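PDB 1VPH: YjbQ family protein from Sulfolobus solfataricus, which is of unknown function but has the YjbQ-like fold of the UPF0047 family, forms a trimer and carries a bound potassium ion in the crystal. Local coordinates for residues V15-I20 / T143-G148; D32-V37 / Q126-V131; C51-A56 / R111-R116; A61-E66 / T105-E110. One frame throughout, in Å; residues are numbered along the deposited sequence.

From the N terminus the four contacts nest without crossing. Interaction 1 closes the outermost loop, pairing strand 14-24 with the C-terminal strand 137-148. Inside it, interaction 2 joins the start of helix 34-44 to strand 127-132. Interaction 3 lies within that loop and pairs strands 49-55 and 110-116, and interaction 4, innermost, sets strand 60-65 against the end of helix 98-107. Interactions 1 and 3 share the five-stranded antiparallel sheet, where strands 137-148 and 49-55 are neighbours. Interactions 2 and 4 share the three-stranded sheet through strands 127-132 and 60-65. V37, I128 and L130 of interaction 2 pack on interaction 3, bringing the two layers together.

Interaction 1 of 4, residues V15-I20 / T143-G148; sequences VYFDDI and TVEILG
V15 and L147 lie side by side in an antiparallel pairing that joins strand 14-24, outermost in this chain's five-stranded sheet, to strand 137-148; the two segments run at 167° to each other. The two V15 methyls serve different partners: CG1 reaches E145 OE2 (3.3 Å), and CG2 packs on L147 CD1. Y16 points from the opposite face. Its N and O exchange backbone bonds with I146 O and I146 N, while I146 CD1 comes to the edge of its ring, 3.9 Å from Y16 CD2; K43 of helix 34-44 also touches Y16. F17 returns to the face of V15. With CG beside the backbone N (chi1 -81°), its ring lies along the extended E145 chain: E145 CG sits over one ring face, and the carboxylate is turned only 30° from the ring plane, with E145 CD 3.3 Å from F17 CE1. T143 CG2 meets the ring at its edge. Replacing E145 by alanine would probably strip the CG and carboxylate cover from that ring face, leaving only CB against it, and let the F17 ring shift. V115 of the second subunit packs on the same phenylalanine. D18 forms the next pair of backbone bonds, to V144, and its OD1 takes D19 N through the anti lone pair. D19 divides its carboxylate between H141 NE2, on OD2, and a salt bridge from OD1 to R116 of the second subunit. I20 ends the segment on the face of Y16 and D18, its CD1 resting 3.7 Å from V144 CG2.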
loop_
_atom_site.group_PDB
_atom_site.type_symbol
_atom_site.label_atom_id
_atom_site.label_comp_id
_atom_site.label_asym_id
_atom_site.label_seq_id
_atom_site.Cartn_x
_atom_site.Cartn_y
_atom_site.Cartn_z
ATOM N N VAL C 15 -12.950 12.564 12.758
ATOM C CA VAL C 15 -12.251 12.558 11.460
ATOM C C VAL C 15 -11.765 13.976 11.170
ATOM O O VAL C 15 -12.528 14.910 11.264
ATOM C CB VAL C 15 -13.149 12.084 10.263
ATOM C CG1 VAL C 15 -12.355 12.118 8.939
ATOM C CG2 VAL C 15 -13.760 10.741 10.487
ATOM N N TYR C 16 -10.471 14.141 10.882
ATOM C CA TYR C 16 -9.895 15.472 10.724
ATOM C C TYR C 16 -9.133 15.442 9.415
ATOM O O TYR C 16 -8.411 14.499 9.157
ATOM C CB TYR C 16 -8.942 15.742 11.875
ATOM C CG TYR C 16 -8.307 17.112 11.819
ATOM C CD1 TYR C 16 -8.950 18.226 12.383
ATOM C CD2 TYR C 16 -7.042 17.306 11.217
ATOM C CE1 TYR C 16 -8.375 19.483 12.336
ATOM C CE2 TYR C 16 -6.461 18.563 11.178
ATOM C CZ TYR C 16 -7.130 19.653 11.733
ATOM O OH TYR C 16 -6.543 20.907 11.732
ATOM N N PHE C 17 -9.314 16.490 8.615
ATOM C CA PHE C 17 -8.698 16.627 7.320
ATOM C C PHE C 17 -7.811 17.853 7.284
ATOM O O PHE C 17 -8.146 18.916 7.796
ATOM C CB PHE C 17 -9.791 16.835 6.236
ATOM C CG PHE C 17 -10.465 15.560 5.760
ATOM C CD1 PHE C 17 -9.787 14.668 4.926
ATOM C CD2 PHE C 17 -11.798 15.312 6.070
ATOM C CE1 PHE C 17 -10.417 13.507 4.474
ATOM C CE2 PHE C 17 -12.443 14.151 5.597
ATOM C CZ PHE C 17 -11.754 13.253 4.823
ATOM N N ASP C 18 -6.674 17.720 6.625
ATOM C CA ASP C 18 -5.929 18.874 6.243
ATOM C C ASP C 18 -5.224 18.528 4.927
ATOM O O ASP C 18 -5.356 17.404 4.416
ATOM C CB ASP C 18 -4.964 19.242 7.382
ATOM C CG ASP C 18 -4.869 20.760 7.583
ATOM O OD1 ASP C 18 -4.763 21.441 6.544
ATOM O OD2 ASP C 18 -4.937 21.252 8.739
ATOM N N ASP C 19 -4.529 19.514 4.369
ATOM C CA ASP C 19 -3.993 19.458 3.019
ATOM C C ASP C 19 -2.586 20.014 2.980
ATOM O O ASP C 19 -2.273 21.014 3.627
ATOM C CB ASP C 19 -4.897 20.288 2.148
ATOM C CG ASP C 19 -6.252 19.762 2.173
ATOM O OD1 ASP C 19 -7.041 20.130 3.061
ATOM O OD2 ASP C 19 -6.480 18.836 1.426
ATOM N N ILE C 20 -1.754 19.358 2.201
ATOM C CA ILE C 20 -0.385 19.848 1.968
ATOM C C ILE C 20 -0.248 20.047 0.462
ATOM O O ILE C 20 -0.656 19.214 -0.310
ATOM C CB ILE C 20 0.729 18.833 2.529
ATOM C CG1 ILE C 20 0.522 18.553 4.017
ATOM C CG2 ILE C 20 2.186 19.341 2.330
ATOM C CD1 ILE C 20 1.404 17.408 4.587
ATOM N N THR C 143 -3.635 14.957 0.581
ATOM C CA THR C 143 -4.624 14.962 1.647
ATOM C C THR C 143 -4.067 14.247 2.830
ATOM O O THR C 143 -3.501 13.151 2.689
ATOM C CB THR C 143 -5.884 14.194 1.181
ATOM O OG1 THR C 143 -6.396 14.890 0.039
ATOM C CG2 THR C 143 -6.941 14.127 2.267
ATOM N N VAL C 144 -4.272 14.828 4.013
ATOM C CA VAL C 144 -3.889 14.179 5.244
ATOM C C VAL C 144 -5.164 14.014 6.028
ATOM O O VAL C 144 -5.786 14.978 6.364
ATOM C CB VAL C 144 -2.867 14.992 6.034
ATOM C CG1 VAL C 144 -2.460 14.311 7.330
ATOM C CG2 VAL C 144 -1.602 15.304 5.156
ATOM N N GLU C 145 -5.506 12.777 6.346
ATOM C CA GLU C 145 -6.715 12.512 7.126
ATOM C C GLU C 145 -6.359 11.758 8.400
ATOM O O GLU C 145 -5.697 10.725 8.344
ATOM C CB GLU C 145 -7.661 11.711 6.268
ATOM C CG GLU C 145 -9.036 11.518 6.883
ATOM C CD GLU C 145 -9.949 10.616 6.038
ATOM O OE1 GLU C 145 -9.582 10.231 4.895
ATOM O OE2 GLU C 145 -11.075 10.316 6.505
ATOM N N ILE C 146 -6.796 12.268 9.545
ATOM C CA ILE C 146 -6.631 11.564 10.807
ATOM C C ILE C 146 -8.015 11.066 11.231
ATOM O O ILE C 146 -8.989 11.781 11.161
ATOM C CB ILE C 146 -5.981 12.428 11.921
ATOM C CG1 ILE C 146 -4.603 12.962 11.442
ATOM C CG2 ILE C 146 -5.689 11.566 13.106
ATOM C CD1 ILE C 146 -4.666 14.260 10.791
ATOM N N LEU C 147 -8.078 9.813 11.644
ATOM C CA LEU C 147 -9.357 9.204 12.039
ATOM C C LEU C 147 -9.127 8.422 13.321
ATOM O O LEU C 147 -8.162 7.681 13.393
ATOM C CB LEU C 147 -9.836 8.346 10.876
ATOM C CG LEU C 147 -11.255 7.775 10.762
ATOM C CD1 LEU C 147 -11.755 7.857 9.360
ATOM C CD2 LEU C 147 -11.284 6.311 11.217
ATOM N N GLY C 148 -9.954 8.632 14.354
ATOM C CA GLY C 148 -9.755 7.980 15.642
ATOM C C GLY C 148 -10.432 8.702 16.786
ATOM O O GLY C 148 -11.431 9.384 16.567
#

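Interaction 2 of 4, residues D32-V37 / Q126-V131; sequences DITDQV and QNIFLV
D32 and N127 meet through their polar ends: N127 ND2 gives a nearly straight bond (2.9 Å) to the syn lone pair of D32 OD2, carboxylate and amide planes 81° apart. D32 CG lies anti to the backbone N (chi1 -161°), beside its own carbonyl carbon and within reach of T34; OD1 accepts from T34 N in an Asx turn and from T34 OG1. The threonine hydroxyl donates to D32 OD1 and accepts from I128 N at 2.7 Å, which fixes its rotation. With alanine in place of D32, N127 ND2 and H67 ND1, which also bonds OD2, would probably lose their shared acceptor, T34 N its Asx-turn partner, and the T34 hydroxyl one of its two bonds. I33, at the N-cap position, sends its N to I128 O (2.8 Å). Its CG1, in the crowded position between N and carbonyl carbon (chi1 63°), lies 3.7 Å from I128 CG2, the side chains crossing at about a right angle. I128 CD1, on the other branch, is met by both V37 methyls. The contact seats the first turn of helix 34-44 on strand 127-132; I53 of strand 49-55 touches I33 and I128, and strand 60-65 pairs along the far edge.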
loop_
_atom_site.group_PDB
_atom_site.type_symbol
_atom_site.label_atom_id
_atom_site.label_comp_id
_atom_site.label_asym_id
_atom_site.label_seq_id
_atom_site.Cartn_x
_atom_site.Cartn_y
_atom_site.Cartn_z
ATOM N N ASP C 32 10.183 15.685 1.123
ATOM C CA ASP C 32 9.913 15.242 2.507
ATOM C C ASP C 32 8.775 16.067 3.115
ATOM O O ASP C 32 8.866 17.296 3.155
ATOM C CB ASP C 32 11.178 15.386 3.391
ATOM C CG ASP C 32 11.116 14.553 4.639
ATOM O OD1 ASP C 32 10.027 14.541 5.299
ATOM O OD2 ASP C 32 12.148 13.874 4.959
ATOM N N ILE C 33 7.710 15.409 3.543
ATOM C CA ILE C 33 6.540 16.062 4.111
ATOM C C ILE C 33 6.273 15.621 5.525
ATOM O O ILE C 33 5.230 15.932 6.105
ATOM C CB ILE C 33 5.295 15.873 3.234
ATOM C CG1 ILE C 33 4.919 14.384 3.129
ATOM C CG2 ILE C 33 5.550 16.486 1.904
ATOM C CD1 ILE C 33 3.527 14.154 2.520
ATOM N N THR C 34 7.239 14.916 6.107
ATOM C CA THR C 34 7.066 14.312 7.428
ATOM C C THR C 34 6.631 15.315 8.510
ATOM O O THR C 34 5.656 15.067 9.230
ATOM C CB THR C 34 8.362 13.569 7.951
ATOM O OG1 THR C 34 8.928 12.741 6.928
ATOM C CG2 THR C 34 8.007 12.744 9.167
ATOM N N ASP C 35 7.327 16.449 8.596
ATOM C CA ASP C 35 7.048 17.443 9.654
ATOM C C ASP C 35 5.669 18.062 9.484
ATOM O O ASP C 35 5.008 18.266 10.502
ATOM C CB ASP C 35 8.172 18.484 9.809
ATOM C CG ASP C 35 9.479 17.886 10.407
ATOM O OD1 ASP C 35 9.496 16.718 10.912
ATOM O OD2 ASP C 35 10.501 18.612 10.406
ATOM N N GLN C 36 5.208 18.262 8.239
ATOM C CA GLN C 36 3.882 18.791 7.944
ATOM C C GLN C 36 2.826 17.806 8.323
ATOM O O GLN C 36 1.822 18.184 8.903
ATOM C CB GLN C 36 3.839 19.114 6.471
ATOM C CG GLN C 36 2.981 20.219 6.061
ATOM C CD GLN C 36 3.420 21.587 6.606
ATOM O OE1 GLN C 36 3.145 21.887 7.770
ATOM N NE2 GLN C 36 3.988 22.457 5.739
ATOM N N VAL C 37 3.043 16.518 8.008
ATOM C CA VAL C 37 2.083 15.487 8.426
ATOM C C VAL C 37 1.984 15.439 9.953
ATOM O O VAL C 37 0.882 15.402 10.541
ATOM C CB VAL C 37 2.479 14.105 7.879
ATOM C CG1 VAL C 37 1.526 13.004 8.447
ATOM C CG2 VAL C 37 2.467 14.123 6.350
ATOM N N GLN C 126 12.149 6.620 9.205
ATOM C CA GLN C 126 11.003 6.452 8.386
ATOM C C GLN C 126 10.325 7.790 8.137
ATOM O O GLN C 126 9.475 8.219 8.901
ATOM C CB GLN C 126 10.046 5.523 9.131
ATOM C CG GLN C 126 9.016 4.893 8.289
ATOM C CD GLN C 126 8.324 3.759 9.037
ATOM O OE1 GLN C 126 8.207 3.811 10.256
ATOM N NE2 GLN C 126 7.921 2.698 8.315
ATOM N N ASN C 127 10.707 8.463 7.053
ATOM C CA ASN C 127 10.156 9.782 6.747
ATOM C C ASN C 127 9.154 9.595 5.621
ATOM O O ASN C 127 9.226 8.612 4.859
ATOM C CB ASN C 127 11.287 10.732 6.341
ATOM C CG ASN C 127 12.079 11.249 7.552
ATOM O OD1 ASN C 127 12.319 10.538 8.541
ATOM N ND2 ASN C 127 12.426 12.506 7.496
ATOM N N ILE C 128 8.249 10.560 5.497
ATOM C CA ILE C 128 7.166 10.482 4.523
ATOM C C ILE C 128 7.481 11.378 3.332
ATOM O O ILE C 128 7.799 12.576 3.506
ATOM C CB ILE C 128 5.874 10.947 5.127
ATOM C CG1 ILE C 128 5.541 10.130 6.386
ATOM C CG2 ILE C 128 4.775 10.808 4.105
ATOM C CD1 ILE C 128 4.264 10.499 7.056
ATOM N N PHE C 129 7.382 10.816 2.121
ATOM C CA PHE C 129 7.718 11.558 0.898
ATOM C C PHE C 129 6.617 11.562 -0.133
ATOM O O PHE C 129 5.986 10.539 -0.443
ATOM C CB PHE C 129 8.948 10.980 0.222
ATOM C CG PHE C 129 10.221 11.051 1.036
ATOM C CD1 PHE C 129 11.042 12.164 0.979
ATOM C CD2 PHE C 129 10.604 9.975 1.781
ATOM C CE1 PHE C 129 12.225 12.195 1.688
ATOM C CE2 PHE C 129 11.759 10.005 2.518
ATOM C CZ PHE C 129 12.561 11.089 2.485
ATOM N N LEU C 130 6.425 12.710 -0.720
ATOM C CA LEU C 130 5.745 12.828 -1.995
ATOM C C LEU C 130 6.711 12.418 -3.077
ATOM O O LEU C 130 7.877 12.928 -3.133
ATOM C CB LEU C 130 5.315 14.281 -2.231
ATOM C CG LEU C 130 4.799 14.406 -3.671
ATOM C CD1 LEU C 130 3.456 13.696 -3.757
ATOM C CD2 LEU C 130 4.681 15.847 -4.107
ATOM N N VAL C 131 6.287 11.487 -3.924
ATOM C CA VAL C 131 7.132 11.050 -5.041
ATOM C C VAL C 131 6.559 11.702 -6.296
ATOM O O VAL C 131 5.410 11.449 -6.658
ATOM C CB VAL C 131 7.162 9.478 -5.230
ATOM C CG1 VAL C 131 8.230 9.107 -6.299
ATOM C CG2 VAL C 131 7.396 8.727 -3.964
#

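Interaction 3 of 4, residues C51-A56 / R111-R116; sequences CLIFVA and RVFPVR
I53 CG1 (chi1 -56°) and F113 CG (chi1 -78°) both lie beside their backbone N, and on one sheet face this brings I53 CD1 to 3.5 Å from F113 CD1. On the other face L52 is built differently: its CG is anti to the backbone N (chi1 177°), and CD1 crosses to V112 CG2 at 3.7 Å. Back on the I53 face, C51 CB packs on V115 CG2, also at 3.7 Å, while V37 and V41 of helix 34-44 touch the cysteine. Beneath these side chains the backbones exchange two pairs of bonds. C51 N reaches F113 O and F113 N reaches C51 O, both at 2.8 Å; I53 and R111 repeat the pattern at 3.0 Å from I53 N to R111 O. R111 turns its guanidinium away from this strand, NH1 bonding L107 O. Other subunits close in on both strands: the F113 ring meets F54 of the third subunit, V112 packs on L52 of that subunit, and F54 meets F113 of the second. This is central antiparallel pairing in a five-stranded sheet: helix 34-44 covers C51 and I53, while other subunits pack on L52 and V112 and also reach F113.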
loop_
_atom_site.group_PDB
_atom_site.type_symbol
_atom_site.label_atom_id
_atom_site.label_comp_id
_atom_site.label_asym_id
_atom_site.label_seq_id
_atom_site.Cartn_x
_atom_site.Cartn_y
_atom_site.Cartn_z
ATOM N N CYS C 51 -3.512 7.636 10.425
ATOM C CA CYS C 51 -3.260 8.805 9.615
ATOM C C CYS C 51 -3.071 8.275 8.176
ATOM O O CYS C 51 -2.132 7.485 7.913
ATOM C CB CYS C 51 -2.048 9.541 10.102
ATOM S SG CYS C 51 -1.507 10.865 9.004
ATOM N N LEU C 52 -3.986 8.683 7.300
ATOM C CA LEU C 52 -3.943 8.451 5.881
ATOM C C LEU C 52 -3.300 9.640 5.175
ATOM O O LEU C 52 -3.746 10.766 5.310
ATOM C CB LEU C 52 -5.378 8.273 5.331
ATOM C CG LEU C 52 -5.558 8.094 3.819
ATOM C CD1 LEU C 52 -4.869 6.797 3.291
ATOM C CD2 LEU C 52 -7.031 8.092 3.368
ATOM N N ILE C 53 -2.259 9.371 4.388
ATOM C CA ILE C 53 -1.600 10.377 3.578
ATOM C C ILE C 53 -1.768 9.948 2.125
ATOM O O ILE C 53 -1.262 8.882 1.734
ATOM C CB ILE C 53 -0.086 10.412 3.911
ATOM C CG1 ILE C 53 0.134 10.653 5.405
ATOM C CG2 ILE C 53 0.626 11.459 3.062
ATOM C CD1 ILE C 53 0.619 9.445 6.151
ATOM N N PHE C 54 -2.472 10.754 1.347
ATOM C CA PHE C 54 -3.074 10.340 0.054
ATOM C C PHE C 54 -2.892 11.432 -0.996
ATOM O O PHE C 54 -3.107 12.608 -0.706
ATOM C CB PHE C 54 -4.547 10.004 0.264
ATOM C CG PHE C 54 -5.308 9.677 -1.003
ATOM C CD1 PHE C 54 -5.391 8.370 -1.497
ATOM C CD2 PHE C 54 -5.947 10.678 -1.722
ATOM C CE1 PHE C 54 -6.085 8.116 -2.674
ATOM C CE2 PHE C 54 -6.640 10.392 -2.919
ATOM C CZ PHE C 54 -6.715 9.113 -3.362
ATOM N N VAL C 55 -2.454 11.029 -2.192
ATOM C CA VAL C 55 -2.422 11.948 -3.349
ATOM C C VAL C 55 -3.477 11.531 -4.353
ATOM O O VAL C 55 -3.587 10.374 -4.798
ATOM C CB VAL C 55 -1.070 12.053 -4.030
ATOM C CG1 VAL C 55 -0.049 12.548 -3.082
ATOM C CG2 VAL C 55 -0.635 10.758 -4.550
ATOM N N ALA C 56 -4.253 12.502 -4.748
ATOM C CA ALA C 56 -5.278 12.310 -5.771
ATOM C C ALA C 56 -4.707 12.564 -7.174
ATOM O O ALA C 56 -5.213 13.430 -7.912
ATOM C CB ALA C 56 -6.437 13.254 -5.529
ATOM N N ARG C 111 -0.233 6.112 1.973
ATOM C CA ARG C 111 0.329 5.341 3.018
ATOM C C ARG C 111 -0.511 5.597 4.272
ATOM O O ARG C 111 -1.106 6.643 4.430
ATOM C CB ARG C 111 1.793 5.700 3.226
ATOM C CG ARG C 111 2.770 5.238 2.185
ATOM C CD ARG C 111 2.802 3.712 2.041
ATOM N NE ARG C 111 3.827 3.347 1.076
ATOM C CZ ARG C 111 3.655 3.198 -0.226
ATOM N NH1 ARG C 111 2.474 3.368 -0.783
ATOM N NH2 ARG C 111 4.697 2.842 -0.981
ATOM N N VAL C 112 -0.582 4.600 5.117
ATOM C CA VAL C 112 -1.396 4.672 6.359
ATOM C C VAL C 112 -0.458 4.425 7.543
ATOM O O VAL C 112 0.337 3.452 7.530
ATOM C CB VAL C 112 -2.517 3.682 6.372
ATOM C CG1 VAL C 112 -3.322 3.780 7.666
ATOM C CG2 VAL C 112 -3.399 3.900 5.160
ATOM N N PHE C 113 -0.471 5.344 8.503
ATOM C CA PHE C 113 0.372 5.240 9.700
ATOM C C PHE C 113 -0.529 5.109 10.952
ATOM O O PHE C 113 -1.647 5.635 10.968
ATOM C CB PHE C 113 1.261 6.473 9.886
ATOM C CG PHE C 113 2.468 6.513 9.002
ATOM C CD1 PHE C 113 2.333 6.755 7.668
ATOM C CD2 PHE C 113 3.739 6.307 9.538
ATOM C CE1 PHE C 113 3.428 6.763 6.846
ATOM C CE2 PHE C 113 4.845 6.323 8.731
ATOM C CZ PHE C 113 4.691 6.567 7.376
ATOM N N PRO C 114 -0.023 4.421 11.997
ATOM C CA PRO C 114 -0.745 4.477 13.241
ATOM C C PRO C 114 -0.518 5.829 13.903
ATOM O O PRO C 114 0.504 6.463 13.676
ATOM C CB PRO C 114 -0.108 3.377 14.114
ATOM C CG PRO C 114 0.798 2.622 13.214
ATOM C CD PRO C 114 1.183 3.606 12.141
ATOM N N VAL C 115 -1.506 6.236 14.682
ATOM C CA VAL C 115 -1.429 7.389 15.562
ATOM C C VAL C 115 -1.722 6.865 16.957
ATOM O O VAL C 115 -2.729 6.222 17.176
ATOM C CB VAL C 115 -2.423 8.494 15.139
ATOM C CG1 VAL C 115 -2.460 9.643 16.193
ATOM C CG2 VAL C 115 -2.063 9.024 13.786
ATOM N N ARG C 116 -0.778 7.078 17.893
ATOM C CA ARG C 116 -0.832 6.394 19.178
ATOM C C ARG C 116 -0.364 7.321 20.264
ATOM O O ARG C 116 0.619 8.061 20.104
ATOM C CB ARG C 116 0.002 5.131 19.132
ATOM C CG ARG C 116 -0.235 4.205 20.341
ATOM C CD ARG C 116 0.355 2.888 20.061
ATOM N NE ARG C 116 0.144 1.876 21.097
ATOM C CZ ARG C 116 0.734 0.681 21.073
ATOM N NH1 ARG C 116 1.529 0.356 20.061
ATOM N NH2 ARG C 116 0.539 -0.208 22.045
#

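Interaction 4 of 4, residues A61-E66 / T105-E110; sequences AIVANE and TFLGAE
A61 CB fits against the end of helix 98-107, 3.6 Å from L107 CB and 3.2 Å from G108 O, where strand 60-65 of the three-stranded antiparallel sheet meets the turn leading from the helix into strand 110-116. The same G108 carbonyl accepts from I62 N, at 3.2 Å and with the donor in the carbonyl plane. The bond is close to straight, 166° at the hydrogen, and it is the one hydrogen bond between the two segments. Farther along, V63 CG1 and L107 CD2 cross obliquely at 4.1 Å; L107 has CG beside its backbone N (chi1 -72°), which directs the side chain toward A61 and V63. Its other methyl, CD1, stays 4.2 Å from A61 CB. G108 is the residue that makes the turn: it leaves the helix with phi 99°, a conformation in which a side chain would collide with the L107 carbonyl oxygen. That L107 oxygen is taken by R111 NH1. On its other edge the strand pairs with strand 127-132, through A61 with V131 and V63 with F129. F106 of the third subunit packs on L107, and E110 OE2 reaches V112 N of the second subunit. I62 heads away from the turn, in among I53 and V55 of strand 49-55 and L130 of strand 127-132, but its CG1, set beside the backbone N, still touches the segment 105-110, lying 3.5 Å from A109 O.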
loop_
_atom_site.group_PDB
_atom_site.type_symbol
_atom_site.label_atom_id
_atom_site.label_comp_id
_atom_site.label_asym_id
_atom_site.label_seq_id
_atom_site.Cartn_x
_atom_site.Cartn_y
_atom_site.Cartn_z
ATOM N N ALA C 61 3.116 9.685 -6.153
ATOM C CA ALA C 61 2.870 8.651 -5.159
ATOM C C ALA C 61 3.288 9.132 -3.777
ATOM O O ALA C 61 3.884 10.198 -3.632
ATOM C CB ALA C 61 3.612 7.337 -5.519
ATOM N N ILE C 62 2.989 8.310 -2.766
ATOM C CA ILE C 62 3.416 8.574 -1.367
ATOM C C ILE C 62 4.188 7.383 -0.910
ATOM O O ILE C 62 3.703 6.264 -1.092
ATOM C CB ILE C 62 2.211 8.778 -0.437
ATOM C CG1 ILE C 62 1.427 10.080 -0.811
ATOM C CG2 ILE C 62 2.654 8.852 1.025
ATOM C CD1 ILE C 62 2.252 11.426 -0.600
ATOM N N VAL C 63 5.423 7.593 -0.400
ATOM C CA VAL C 63 6.221 6.500 0.159
ATOM C C VAL C 63 6.777 6.885 1.509
ATOM O O VAL C 63 6.724 8.031 1.905
ATOM C CB VAL C 63 7.383 6.008 -0.781
ATOM C CG1 VAL C 63 6.818 5.502 -2.069
ATOM C CG2 VAL C 63 8.439 7.097 -0.991
ATOM N N ALA C 64 7.388 5.938 2.201
ATOM C CA ALA C 64 8.066 6.268 3.440
ATOM C C ALA C 64 9.421 5.563 3.526
ATOM O O ALA C 64 9.556 4.349 3.238
ATOM C CB ALA C 64 7.179 5.926 4.612
ATOM N N ASN C 65 10.459 6.348 3.742
ATOM C CA ASN C 65 11.785 5.771 3.918
ATOM C C ASN C 65 12.721 6.786 4.529
ATOM O O ASN C 65 12.262 7.792 5.050
ATOM C CB ASN C 65 12.315 5.148 2.644
ATOM C CG ASN C 65 12.993 3.881 2.936
ATOM O OD1 ASN C 65 14.214 3.877 3.147
ATOM N ND2 ASN C 65 12.192 2.781 3.105
ATOM N N GLU C 66 14.019 6.492 4.512
ATOM C CA GLU C 66 14.975 7.292 5.215
ATOM C C GLU C 66 15.412 8.504 4.436
ATOM O O GLU C 66 15.783 8.394 3.258
ATOM C CB GLU C 66 16.219 6.467 5.555
ATOM C CG GLU C 66 17.159 7.231 6.463
ATOM C CD GLU C 66 18.337 6.411 6.946
ATOM O OE1 GLU C 66 18.302 5.150 6.911
ATOM O OE2 GLU C 66 19.309 7.072 7.382
ATOM N N THR C 105 1.374 3.642 -10.082
ATOM C CA THR C 105 0.528 2.438 -9.980
ATOM C C THR C 105 1.177 1.425 -9.018
ATOM O O THR C 105 0.496 0.841 -8.186
ATOM C CB THR C 105 0.291 1.784 -11.366
ATOM O OG1 THR C 105 -0.496 2.641 -12.219
ATOM C CG2 THR C 105 -0.397 0.461 -11.231
ATOM N N PHE C 106 2.466 1.173 -9.181
ATOM C CA PHE C 106 3.209 0.257 -8.302
ATOM C C PHE C 106 3.402 0.799 -6.912
ATOM O O PHE C 106 3.261 0.054 -5.963
ATOM C CB PHE C 106 4.554 -0.104 -8.888
ATOM C CG PHE C 106 4.496 -1.273 -9.833
ATOM C CD1 PHE C 106 3.981 -1.120 -11.114
ATOM C CD2 PHE C 106 4.906 -2.538 -9.412
ATOM C CE1 PHE C 106 3.895 -2.219 -11.976
ATOM C CE2 PHE C 106 4.855 -3.609 -10.270
ATOM C CZ PHE C 106 4.344 -3.435 -11.565
ATOM N N LEU C 107 3.724 2.089 -6.786
ATOM C CA LEU C 107 4.135 2.636 -5.484
ATOM C C LEU C 107 2.930 2.822 -4.603
ATOM O O LEU C 107 3.028 2.692 -3.394
ATOM C CB LEU C 107 4.842 3.941 -5.669
ATOM C CG LEU C 107 6.256 3.760 -6.279
ATOM C CD1 LEU C 107 6.886 5.064 -6.715
ATOM C CD2 LEU C 107 7.140 3.001 -5.281
ATOM N N GLY C 108 1.849 3.248 -5.216
ATOM C CA GLY C 108 0.609 3.542 -4.514
ATOM C C GLY C 108 0.430 5.047 -4.224
ATOM O O GLY C 108 1.383 5.774 -3.921
ATOM N N ALA C 109 -0.827 5.471 -4.218
ATOM C CA ALA C 109 -1.193 6.860 -3.902
ATOM C C ALA C 109 -1.198 7.191 -2.431
ATOM O O ALA C 109 -1.334 8.391 -2.079
ATOM C CB ALA C 109 -2.570 7.107 -4.405
ATOM N N GLU C 110 -1.143 6.167 -1.569
ATOM C CA GLU C 110 -1.349 6.397 -0.113
ATOM C C GLU C 110 -0.469 5.588 0.773
ATOM O O GLU C 110 -0.013 4.511 0.372
ATOM C CB GLU C 110 -2.790 6.171 0.292
ATOM C CG GLU C 110 -3.221 4.754 0.665
ATOM C CD GLU C 110 -3.677 3.900 -0.534
ATOM O OE1 GLU C 110 -4.014 4.472 -1.595
ATOM O OE2 GLU C 110 -3.718 2.645 -0.388
#